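Local coordinates for putative agmatinase (Clostridium difficile, PDB 3LHL), which probably hydrolyses agmatine to putrescine and urea at a cluster of manganese ions, at residues K111-H123 / L192-V205. Residues are numbered along the deposited sequence; the frame is centred on the assembly and turned at random.
Sequences KYNDIYVIHFDAH and LNGKNIYLTIDLDV. With MN (manganese (II) ion), chain C; MN (manganese (II) ion), chain B.
The His123 ring meets Asp204 OD2 in its plane at the edge, CE1 lying 3.1 Å from that oxygen, while Ala122 CB lies above one face, toward the rim. Farther back, the ring of Phe120 takes Leu199 CD1 and Val205 CG2 at its edge, and Tyr116 has Asn196 O near its ring plane. Lys195, bent at chi2 (-56°) and again at chi4, wraps its chain along the CD2–CE2 side of Tyr116, and one water joins Tyr116 OH, Lys195 NZ and Asp114 OD2. Asp114 also forms a salt bridge with Lys152, which makes a cation-pi contact with the Tyr116 ring. Between the aromatics the packing is tight, with Ile118 CG2 only 3.5 Å from Leu199 CD1.

Strands 115-120 and 196-202 run parallel, joined by backbone bonds from Tyr116 N to Asn196 O (2.8 Å) through to Asp202 N and Phe120 O. On the side of the sheet bearing His119, Thr200 turns its OG1 to His98 and Asp245.

Both segments end at the metals. Asp121 splits its carboxylate, OD1 at 2.3 Å from one manganese and OD2 on the other; Asp202 OD2 bridges the same two ions. His123 ND1 and Asp204 OD2 (2.0 Å) also bind the first, with Asp204 OD1 a longer contact; His98 and Asp125 join the second. Ala122 N donates to Asp204 OD1, and His123 N to Asp121 OD1 in an Asx turn, steadying the ligands. This carboxylate-bridged pair, at the C-terminal ends of neighbouring parallel strands, is the two-manganese site expected of the arginase family.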
ATOM      1  N   LYS A 111     -10.827  12.754   7.859  1.00 20.47           N
ATOM      2  CA  LYS A 111     -12.259  12.503   7.864  1.00 22.15           C
ATOM      3  C   LYS A 111     -12.638  11.322   8.762  1.00 22.77           C
ATOM      4  O   LYS A 111     -13.620  11.384   9.498  1.00 22.67           O
ATOM      5  CB  LYS A 111     -12.755  12.236   6.442  1.00 22.01           C
ATOM      6  CG  LYS A 111     -14.210  11.806   6.386  1.00 22.12           C
ATOM      7  CD  LYS A 111     -14.618  11.370   4.993  1.00 22.42           C
ATOM      8  CE  LYS A 111     -16.031  10.808   4.999  1.00 20.43           C
ATOM      9  NZ  LYS A 111     -16.429  10.349   3.646  1.00 23.20           N
ATOM     10  N   TYR A 112     -11.853  10.251   8.693  1.00 23.41           N
ATOM     11  CA  TYR A 112     -12.106   9.046   9.481  1.00 22.02           C
ATOM     12  C   TYR A 112     -11.172   8.973  10.686  1.00 22.57           C
ATOM     13  O   TYR A 112     -10.195   8.229  10.683  1.00 22.26           O
ATOM     14  CB  TYR A 112     -11.916   7.818   8.593  1.00 18.93           C
ATOM     15  CG  TYR A 112     -12.881   7.749   7.429  1.00 17.88           C
ATOM     16  CD1 TYR A 112     -14.208   7.358   7.621  1.00 17.12           C
ATOM     17  CD2 TYR A 112     -12.466   8.044   6.130  1.00 15.70           C
ATOM     18  CE1 TYR A 112     -15.093   7.253   6.550  1.00 16.61           C
ATOM     19  CE2 TYR A 112     -13.345   7.942   5.049  1.00 13.79           C
ATOM     20  CZ  TYR A 112     -14.658   7.541   5.265  1.00 17.12           C
ATOM     21  OH  TYR A 112     -15.531   7.387   4.201  1.00 15.62           O
ATOM     22  N   ASN A 113     -11.487   9.747  11.719  1.00 24.34           N
ATOM     23  CA  ASN A 113     -10.670   9.794  12.925  1.00 25.97           C
ATOM     24  C   ASN A 113     -10.464   8.419  13.550  1.00 27.13           C
ATOM     25  O   ASN A 113      -9.380   8.112  14.043  1.00 25.76           O
ATOM     26  CB  ASN A 113     -11.305  10.724  13.957  1.00 27.95           C
ATOM     27  CG  ASN A 113     -10.348  11.085  15.081  1.00 31.27           C
ATOM     28  OD1 ASN A 113     -10.723  11.102  16.256  1.00 33.64           O
ATOM     29  ND2 ASN A 113      -9.106  11.388  14.722  1.00 31.19           N
ATOM     30  N   ASP A 114     -11.507   7.598  13.541  1.00 28.07           N
ATOM     31  CA  ASP A 114     -11.423   6.261  14.115  1.00 31.68           C
ATOM     32  C   ASP A 114     -11.139   5.238  13.023  1.00 31.56           C
ATOM     33  O   ASP A 114     -12.005   4.444  12.662  1.00 35.11           O
ATOM     34  CB  ASP A 114     -12.733   5.914  14.826  1.00 33.90           C
ATOM     35  CG  ASP A 114     -12.759   4.482  15.324  1.00 38.66           C
ATOM     36  OD1 ASP A 114     -11.803   4.083  16.031  1.00 39.89           O
ATOM     37  OD2 ASP A 114     -13.733   3.759  15.008  1.00 40.18           O
ATOM     38  N   ILE A 115      -9.922   5.251  12.498  1.00 29.53           N
ATOM     39  CA  ILE A 115      -9.570   4.333  11.426  1.00 26.83           C
ATOM     40  C   ILE A 115      -8.482   3.346  11.822  1.00 23.95           C
ATOM     41  O   ILE A 115      -7.660   3.626  12.690  1.00 22.94           O
ATOM     42  CB  ILE A 115      -9.121   5.124  10.168  1.00 27.68           C
ATOM     43  CG1 ILE A 115      -8.886   4.166   8.999  1.00 29.27           C
ATOM     44  CG2 ILE A 115      -7.856   5.917  10.472  1.00 27.97           C
ATOM     45  CD1 ILE A 115      -8.587   4.862   7.689  1.00 30.21           C
ATOM     46  N   TYR A 116      -8.495   2.181  11.184  1.00 22.76           N
ATOM     47  CA  TYR A 116      -7.507   1.137  11.439  1.00 21.87           C
ATOM     48  C   TYR A 116      -6.589   1.005  10.231  1.00 20.91           C
ATOM     49  O   TYR A 116      -7.000   1.248   9.097  1.00 23.06           O
ATOM     50  CB  TYR A 116      -8.214  -0.188  11.722  1.00 22.44           C
ATOM     51  CG  TYR A 116      -9.027  -0.148  12.994  1.00 23.47           C
ATOM     52  CD1 TYR A 116      -8.442  -0.440  14.227  1.00 24.00           C
ATOM     53  CD2 TYR A 116     -10.363   0.246  12.975  1.00 23.82           C
ATOM     54  CE1 TYR A 116      -9.165  -0.339  15.412  1.00 25.60           C
ATOM     55  CE2 TYR A 116     -11.098   0.354  14.156  1.00 27.35           C
ATOM     56  CZ  TYR A 116     -10.490   0.061  15.372  1.00 27.48           C
ATOM     57  OH  TYR A 116     -11.201   0.188  16.544  1.00 28.63           O
ATOM     58  N   VAL A 117      -5.345   0.618  10.480  1.00 21.09           N
ATOM     59  CA  VAL A 117      -4.362   0.474   9.420  1.00 18.91           C
ATOM     60  C   VAL A 117      -3.901  -0.971   9.226  1.00 20.16           C
ATOM     61  O   VAL A 117      -3.452  -1.621  10.170  1.00 20.89           O
ATOM     62  CB  VAL A 117      -3.106   1.337   9.713  1.00 17.34           C
ATOM     63  CG1 VAL A 117      -2.074   1.150   8.608  1.00 13.42           C
ATOM     64  CG2 VAL A 117      -3.495   2.800   9.854  1.00 14.72           C
ATOM     65  N   ILE A 118      -4.028  -1.469   8.001  1.00 19.37           N
ATOM     66  CA  ILE A 118      -3.574  -2.814   7.679  1.00 19.78           C
ATOM     67  C   ILE A 118      -2.291  -2.604   6.881  1.00 19.81           C
ATOM     68  O   ILE A 118      -2.291  -1.936   5.842  1.00 20.89           O
ATOM     69  CB  ILE A 118      -4.637  -3.593   6.871  1.00 19.90           C
ATOM     70  CG1 ILE A 118      -5.816  -3.934   7.798  1.00 21.06           C
ATOM     71  CG2 ILE A 118      -4.033  -4.873   6.284  1.00 17.96           C
ATOM     72  CD1 ILE A 118      -6.924  -4.763   7.155  1.00 19.33           C
ATOM     73  N   HIS A 119      -1.200  -3.171   7.389  1.00 18.58           N
ATOM     74  CA  HIS A 119       0.126  -3.005   6.803  1.00 16.66           C
ATOM     75  C   HIS A 119       0.838  -4.300   6.382  1.00 16.59           C
ATOM     76  O   HIS A 119       1.130  -5.158   7.214  1.00 18.25           O
ATOM     77  CB  HIS A 119       0.965  -2.231   7.828  1.00 16.75           C
ATOM     78  CG  HIS A 119       2.415  -2.086   7.481  1.00 17.79           C
ATOM     79  ND1 HIS A 119       2.852  -1.512   6.304  1.00 19.41           N
ATOM     80  CD2 HIS A 119       3.530  -2.369   8.197  1.00 17.11           C
ATOM     81  CE1 HIS A 119       4.172  -1.445   6.313  1.00 19.41           C
ATOM     82  NE2 HIS A 119       4.608  -1.957   7.450  1.00 19.66           N
ATOM     83  N   PHE A 120       1.104  -4.434   5.086  1.00 14.33           N
ATOM     84  CA  PHE A 120       1.812  -5.593   4.542  1.00 14.88           C
ATOM     85  C   PHE A 120       3.204  -5.105   4.166  1.00 15.22           C
ATOM     86  O   PHE A 120       3.354  -4.100   3.464  1.00 12.71           O
ATOM     87  CB  PHE A 120       1.080  -6.151   3.317  1.00 15.04           C
ATOM     88  CG  PHE A 120      -0.127  -6.980   3.662  1.00 16.64           C
ATOM     89  CD1 PHE A 120       0.011  -8.322   4.007  1.00 14.61           C
ATOM     90  CD2 PHE A 120      -1.397  -6.411   3.677  1.00 15.63           C
ATOM     91  CE1 PHE A 120      -1.102  -9.089   4.365  1.00 15.85           C
ATOM     92  CE2 PHE A 120      -2.519  -7.171   4.036  1.00 16.63           C
ATOM     93  CZ  PHE A 120      -2.372  -8.507   4.380  1.00 14.69           C
ATOM     94  N   ASP A 121       4.225  -5.821   4.617  1.00 14.72           N
ATOM     95  CA  ASP A 121       5.586  -5.373   4.370  1.00 15.49           C
ATOM     96  C   ASP A 121       6.591  -6.439   4.797  1.00 16.35           C
ATOM     97  O   ASP A 121       6.274  -7.330   5.594  1.00 15.89           O
ATOM     98  CB  ASP A 121       5.834  -4.110   5.207  1.00 14.11           C
ATOM     99  CG  ASP A 121       6.826  -3.147   4.567  1.00 16.01           C
ATOM    100  OD1 ASP A 121       7.955  -3.567   4.220  1.00  9.87           O
ATOM    101  OD2 ASP A 121       6.463  -1.957   4.428  1.00 13.76           O
ATOM    102  N   ALA A 122       7.806  -6.336   4.269  1.00 15.11           N
ATOM    103  CA  ALA A 122       8.876  -7.249   4.639  1.00 15.36           C
ATOM    104  C   ALA A 122       9.592  -6.563   5.799  1.00 17.72           C
ATOM    105  O   ALA A 122      10.248  -7.216   6.621  1.00 20.14           O
ATOM    106  CB  ALA A 122       9.825  -7.438   3.484  1.00 14.32           C
ATOM    107  N   HIS A 123       9.433  -5.240   5.865  1.00 16.07           N
ATOM    108  CA  HIS A 123      10.060  -4.421   6.899  1.00 17.69           C
ATOM    109  C   HIS A 123       9.054  -3.791   7.860  1.00 18.02           C
ATOM    110  O   HIS A 123       7.921  -3.479   7.477  1.00 16.92           O
ATOM    111  CB  HIS A 123      10.898  -3.317   6.245  1.00 15.82           C
ATOM    112  CG  HIS A 123      11.746  -3.808   5.116  1.00 18.72           C
ATOM    113  ND1 HIS A 123      11.283  -3.886   3.818  1.00 16.36           N
ATOM    114  CD2 HIS A 123      12.995  -4.332   5.102  1.00 16.78           C
ATOM    115  CE1 HIS A 123      12.210  -4.440   3.057  1.00 18.09           C
ATOM    116  NE2 HIS A 123      13.258  -4.721   3.812  1.00 16.79           N
ATOM    117  N   LEU A 192     -11.972  -6.935  12.814  1.00 23.48           N
ATOM    118  CA  LEU A 192     -12.162  -5.545  12.427  1.00 22.31           C
ATOM    119  C   LEU A 192     -13.489  -5.383  11.698  1.00 22.02           C
ATOM    120  O   LEU A 192     -13.671  -4.450  10.914  1.00 20.60           O
ATOM    121  CB  LEU A 192     -11.021  -5.092  11.512  1.00 21.98           C
ATOM    122  CG  LEU A 192      -9.731  -4.570  12.145  1.00 22.54           C
ATOM    123  CD1 LEU A 192      -9.291  -5.464  13.278  1.00 25.64           C
ATOM    124  CD2 LEU A 192      -8.658  -4.493  11.073  1.00 22.51           C
ATOM    125  N   ASN A 193     -14.408  -6.304  11.961  1.00 21.25           N
ATOM    126  CA  ASN A 193     -15.727  -6.290  11.337  1.00 21.80           C
ATOM    127  C   ASN A 193     -16.406  -4.931  11.460  1.00 20.05           C
ATOM    128  O   ASN A 193     -16.556  -4.402  12.559  1.00 20.41           O
ATOM    129  CB  ASN A 193     -16.612  -7.367  11.971  1.00 23.40           C
ATOM    130  CG  ASN A 193     -17.955  -7.505  11.280  1.00 27.17           C
ATOM    131  OD1 ASN A 193     -18.803  -6.615  11.358  1.00 29.11           O
ATOM    132  ND2 ASN A 193     -18.150  -8.623  10.591  1.00 27.22           N
ATOM    133  N   GLY A 194     -16.800  -4.373  10.319  1.00 19.39           N
ATOM    134  CA  GLY A 194     -17.480  -3.089  10.294  1.00 20.38           C
ATOM    135  C   GLY A 194     -16.628  -1.861  10.548  1.00 21.00           C
ATOM    136  O   GLY A 194     -17.162  -0.765  10.691  1.00 22.38           O
ATOM    137  N   LYS A 195     -15.311  -2.025  10.603  1.00 21.11           N
ATOM    138  CA  LYS A 195     -14.428  -0.897  10.853  1.00 21.48           C
ATOM    139  C   LYS A 195     -13.874  -0.268   9.580  1.00 22.01           C
ATOM    140  O   LYS A 195     -13.901  -0.876   8.509  1.00 20.02           O
ATOM    141  CB  LYS A 195     -13.281  -1.322  11.771  1.00 24.30           C
ATOM    142  CG  LYS A 195     -13.738  -1.685  13.180  1.00 29.36           C
ATOM    143  CD  LYS A 195     -14.507  -0.532  13.813  1.00 32.68           C
ATOM    144  CE  LYS A 195     -15.099  -0.910  15.163  1.00 35.77           C
ATOM    145  NZ  LYS A 195     -14.052  -1.291  16.147  1.00 40.15           N
ATOM    146  N   ASN A 196     -13.384   0.963   9.711  1.00 20.53           N
ATOM    147  CA  ASN A 196     -12.815   1.698   8.589  1.00 21.35           C
ATOM    148  C   ASN A 196     -11.321   1.417   8.535  1.00 21.70           C
ATOM    149  O   ASN A 196     -10.605   1.557   9.529  1.00 20.63           O
ATOM    150  CB  ASN A 196     -13.078   3.192   8.760  1.00 21.52           C
ATOM    151  CG  ASN A 196     -14.555   3.521   8.743  1.00 22.82           C
ATOM    152  OD1 ASN A 196     -15.044   4.292   9.572  1.00 24.01           O
ATOM    153  ND2 ASN A 196     -15.278   2.940   7.793  1.00 22.21           N
ATOM    154  N   ILE A 197     -10.853   1.035   7.355  1.00 19.70           N
ATOM    155  CA  ILE A 197      -9.462   0.669   7.178  1.00 20.29           C
ATOM    156  C   ILE A 197      -8.687   1.419   6.097  1.00 19.41           C
ATOM    157  O   ILE A 197      -9.231   1.782   5.050  1.00 18.40           O
ATOM    158  CB  ILE A 197      -9.365  -0.870   6.869  1.00 20.51           C
ATOM    159  CG1 ILE A 197      -9.492  -1.683   8.160  1.00 22.47           C
ATOM    160  CG2 ILE A 197      -8.061  -1.203   6.154  1.00 22.45           C
ATOM    161  CD1 ILE A 197     -10.871  -1.657   8.799  1.00 22.96           C
ATOM    162  N   TYR A 198      -7.412   1.665   6.377  1.00 18.84           N
ATOM    163  CA  TYR A 198      -6.531   2.258   5.383  1.00 18.56           C
ATOM    164  C   TYR A 198      -5.584   1.099   5.101  1.00 18.10           C
ATOM    165  O   TYR A 198      -4.867   0.645   5.994  1.00 19.11           O
ATOM    166  CB  TYR A 198      -5.717   3.432   5.912  1.00 16.10           C
ATOM    167  CG  TYR A 198      -4.882   4.041   4.802  1.00 16.81           C
ATOM    168  CD1 TYR A 198      -5.361   5.109   4.046  1.00 15.33           C
ATOM    169  CD2 TYR A 198      -3.657   3.476   4.436  1.00 16.42           C
ATOM    170  CE1 TYR A 198      -4.646   5.596   2.949  1.00 17.99           C
ATOM    171  CE2 TYR A 198      -2.937   3.953   3.343  1.00 17.52           C
ATOM    172  CZ  TYR A 198      -3.437   5.013   2.602  1.00 18.13           C
ATOM    173  OH  TYR A 198      -2.737   5.470   1.503  1.00 16.92           O
ATOM    174  N   LEU A 199      -5.598   0.607   3.871  1.00 17.48           N
ATOM    175  CA  LEU A 199      -4.751  -0.519   3.496  1.00 14.66           C
ATOM    176  C   LEU A 199      -3.502  -0.083   2.750  1.00 14.27           C
ATOM    177  O   LEU A 199      -3.585   0.461   1.652  1.00 17.23           O
ATOM    178  CB  LEU A 199      -5.552  -1.492   2.632  1.00 13.11           C
ATOM    179  CG  LEU A 199      -4.816  -2.666   1.989  1.00 14.11           C
ATOM    180  CD1 LEU A 199      -4.277  -3.606   3.056  1.00 10.42           C
ATOM    181  CD2 LEU A 199      -5.780  -3.400   1.059  1.00 14.95           C
ATOM    182  N   THR A 200      -2.343  -0.315   3.354  1.00 13.81           N
ATOM    183  CA  THR A 200      -1.077   0.036   2.728  1.00 13.91           C
ATOM    184  C   THR A 200      -0.270  -1.235   2.489  1.00 14.39           C
ATOM    185  O   THR A 200       0.105  -1.944   3.426  1.00 14.17           O
ATOM    186  CB  THR A 200      -0.249   1.024   3.599  1.00 14.51           C
ATOM    187  OG1 THR A 200       1.007   1.283   2.954  1.00 13.41           O
ATOM    188  CG2 THR A 200      -0.004   0.453   4.996  1.00  9.91           C
ATOM    189  N   ILE A 201      -0.009  -1.516   1.222  1.00 14.55           N
ATOM    190  CA  ILE A 201       0.732  -2.707   0.840  1.00 13.85           C
ATOM    191  C   ILE A 201       2.102  -2.414   0.229  1.00 14.55           C
ATOM    192  O   ILE A 201       2.199  -1.900  -0.890  1.00 13.75           O
ATOM    193  CB  ILE A 201      -0.080  -3.551  -0.175  1.00 12.83           C
ATOM    194  CG1 ILE A 201      -1.294  -4.165   0.523  1.00 12.90           C
ATOM    195  CG2 ILE A 201       0.804  -4.639  -0.800  1.00 12.16           C
ATOM    196  CD1 ILE A 201      -2.182  -4.979  -0.397  1.00 13.63           C
ATOM    197  N   ASP A 202       3.156  -2.726   0.976  1.00 14.22           N
ATOM    198  CA  ASP A 202       4.512  -2.568   0.467  1.00 14.33           C
ATOM    199  C   ASP A 202       4.711  -3.880  -0.295  1.00 15.25           C
ATOM    200  O   ASP A 202       4.710  -4.953   0.309  1.00 14.07           O
ATOM    201  CB  ASP A 202       5.521  -2.482   1.608  1.00 15.07           C
ATOM    202  CG  ASP A 202       6.937  -2.315   1.110  1.00 16.82           C
ATOM    203  OD1 ASP A 202       7.295  -2.983   0.121  1.00 19.06           O
ATOM    204  OD2 ASP A 202       7.694  -1.527   1.706  1.00 15.60           O
ATOM    205  N   LEU A 203       4.859  -3.802  -1.614  1.00 14.67           N
ATOM    206  CA  LEU A 203       5.009  -5.003  -2.424  1.00 14.79           C
ATOM    207  C   LEU A 203       6.188  -5.905  -2.066  1.00 15.74           C
ATOM    208  O   LEU A 203       6.196  -7.075  -2.452  1.00 14.18           O
ATOM    209  CB  LEU A 203       5.052  -4.636  -3.911  1.00 15.29           C
ATOM    210  CG  LEU A 203       3.770  -3.965  -4.436  1.00 18.90           C
ATOM    211  CD1 LEU A 203       3.988  -3.441  -5.847  1.00 17.29           C
ATOM    212  CD2 LEU A 203       2.615  -4.960  -4.397  1.00 14.96           C
ATOM    213  N   ASP A 204       7.183  -5.397  -1.337  1.00 16.17           N
ATOM    214  CA  ASP A 204       8.295  -6.276  -0.981  1.00 16.01           C
ATOM    215  C   ASP A 204       7.887  -7.278   0.095  1.00 14.96           C
ATOM    216  O   ASP A 204       8.722  -8.004   0.620  1.00 15.57           O
ATOM    217  CB  ASP A 204       9.547  -5.498  -0.535  1.00 18.17           C
ATOM    218  CG  ASP A 204       9.354  -4.733   0.760  1.00 20.18           C
ATOM    219  OD1 ASP A 204       8.526  -5.137   1.605  1.00 21.20           O
ATOM    220  OD2 ASP A 204      10.061  -3.723   0.938  1.00 20.69           O
ATOM    221  N   VAL A 205       6.598  -7.311   0.432  1.00 12.91           N
ATOM    222  CA  VAL A 205       6.126  -8.279   1.410  1.00 14.02           C
ATOM    223  C   VAL A 205       6.278  -9.636   0.720  1.00 14.58           C
ATOM    224  O   VAL A 205       6.437 -10.671   1.370  1.00 14.61           O
ATOM    225  CB  VAL A 205       4.638  -8.051   1.793  1.00 14.64           C
ATOM    226  CG1 VAL A 205       3.721  -8.336   0.598  1.00 12.63           C
ATOM    227  CG2 VAL A 205       4.275  -8.934   2.974  1.00 13.73           C
TER
HETATM  228 MN    MN C 302       9.461  -2.792   2.649  1.00 17.84          MN
HETATM  229 MN    MN B 301       7.607  -0.324   3.570  1.00 18.22          MN
HETATM  230  O   HOH W   1     -13.236   2.361  12.010  1.00 26.41           O
HETATM  231  O   HOH W   2     -13.365   1.673  16.847  1.00 35.40           O